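Local coordinates for protein toxin coregulated pilin (PDB 3HRV) that forms the major subunit of a type IV pilus essential for bacterial aggregation and colonization of the host small intestine, at residues L140-F143 / E144-V147. Numbering follows the deposited sequence.
Sequences LGDF and ETSV
D142 OD2 accepts two backbone N-H groups from the residues just after it. E144 N lies 2.8 Å from D142 OD2, on the anti side and near the carboxylate plane. T145 N lies 2.9 Å from the same D142 OD2 but comes from above that plane. The aspartate reaches both because CG is anti to the backbone N (chi1 -171°), beside the carbonyl carbon, which brings OD2 to those N-H groups. The T145 side chain runs across that of D142, with T145 OG1 3.0 Å from D142 CB.

The backbone of D142 is tied to S146. S146 N donates to D142 O at 3.1 Å, with an N-H...O angle of 150°. In return, S146 OG accepts from D142 N. This bond, 2.7 Å from D142 N to S146 OG, is nearly straight at 171°. G141 CA lies close to the serine hydroxyl, 3.6 Å from S146 OG.

Outside the turn, N94 N bonds to D142 OD2 and S95 N to D142 OD1, giving OD2 three backbone donors. The extended side chain of E144 ends in a salt bridge, OE2 with R93 NE. The loop between strands 126-131 and 155-158 is thereby fastened to the end of strand 87-93 and the loop after it. The E144 N to D142 OD2 bond closes an Asx turn; with the S146 N to D142 O bond it makes a five-residue Asx motif.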
loop_
_atom_site.group_PDB
_atom_site.type_symbol
_atom_site.label_atom_id
_atom_site.label_comp_id
_atom_site.label_asym_id
_atom_site.label_seq_id
_atom_site.Cartn_x
_atom_site.Cartn_y
_atom_site.Cartn_z
ATOM N N LEU A 140 6.227 -4.181 -7.414
ATOM C CA LEU A 140 5.361 -4.610 -6.322
ATOM C C LEU A 140 5.528 -6.059 -5.890
ATOM O O LEU A 140 5.251 -6.406 -4.743
ATOM C CB LEU A 140 3.899 -4.376 -6.703
ATOM C CG LEU A 140 3.472 -2.919 -6.867
ATOM C CD1 LEU A 140 2.165 -2.861 -7.626
ATOM C CD2 LEU A 140 3.344 -2.264 -5.500
ATOM N N GLY A 141 5.982 -6.906 -6.807
ATOM C CA GLY A 141 6.136 -8.309 -6.477
ATOM C C GLY A 141 4.848 -9.058 -6.763
ATOM O O GLY A 141 4.103 -8.699 -7.675
ATOM N N ASP A 142 4.576 -10.093 -5.977
ATOM C CA ASP A 142 3.379 -10.906 -6.156
ATOM C C ASP A 142 2.631 -11.021 -4.832
ATOM O O ASP A 142 3.209 -11.379 -3.809
ATOM C CB ASP A 142 3.767 -12.303 -6.654
ATOM C CG ASP A 142 2.566 -13.134 -7.071
ATOM O OD1 ASP A 142 2.387 -13.363 -8.286
ATOM O OD2 ASP A 142 1.797 -13.554 -6.185
ATOM N N PHE A 143 1.339 -10.713 -4.862
ATOM C CA PHE A 143 0.503 -10.758 -3.670
ATOM C C PHE A 143 0.559 -12.078 -2.911
ATOM O O PHE A 143 0.542 -12.093 -1.681
ATOM C CB PHE A 143 -0.951 -10.463 -4.051
ATOM C CG PHE A 143 -1.892 -10.388 -2.879
ATOM C CD1 PHE A 143 -2.019 -9.212 -2.143
ATOM C CD2 PHE A 143 -2.660 -11.490 -2.512
ATOM C CE1 PHE A 143 -2.899 -9.134 -1.062
ATOM C CE2 PHE A 143 -3.540 -11.424 -1.435
ATOM C CZ PHE A 143 -3.663 -10.243 -0.706
ATOM N N GLU A 144 0.636 -13.189 -3.636
ATOM C CA GLU A 144 0.642 -14.490 -2.982
ATOM C C GLU A 144 1.972 -15.231 -2.923
ATOM O O GLU A 144 2.172 -16.054 -2.030
ATOM C CB GLU A 144 -0.420 -15.390 -3.626
ATOM C CG GLU A 144 -0.610 -16.735 -2.931
ATOM C CD GLU A 144 -1.908 -17.418 -3.322
ATOM O OE1 GLU A 144 -2.180 -18.522 -2.804
ATOM O OE2 GLU A 144 -2.658 -16.850 -4.145
ATOM N N THR A 145 2.885 -14.948 -3.846
ATOM C CA THR A 145 4.161 -15.658 -3.839
ATOM C C THR A 145 5.361 -14.881 -3.299
ATOM O O THR A 145 6.432 -15.457 -3.099
ATOM C CB THR A 145 4.502 -16.208 -5.245
ATOM O OG1 THR A 145 4.638 -15.126 -6.172
ATOM C CG2 THR A 145 3.405 -17.145 -5.722
ATOM N N SER A 146 5.202 -13.584 -3.060
ATOM C CA SER A 146 6.305 -12.801 -2.507
ATOM C C SER A 146 6.365 -13.073 -1.008
ATOM O O SER A 146 5.443 -12.727 -0.269
ATOM C CB SER A 146 6.101 -11.300 -2.754
ATOM O OG SER A 146 6.357 -10.960 -4.106
ATOM N N VAL A 147 7.450 -13.702 -0.565
ATOM C CA VAL A 147 7.619 -14.034 0.845
ATOM C C VAL A 147 8.099 -12.836 1.654
ATOM O O VAL A 147 9.119 -12.224 1.341
ATOM C CB VAL A 147 8.616 -15.195 1.021
ATOM C CG1 VAL A 147 8.810 -15.500 2.499
ATOM C CG2 VAL A 147 8.100 -16.426 0.291
#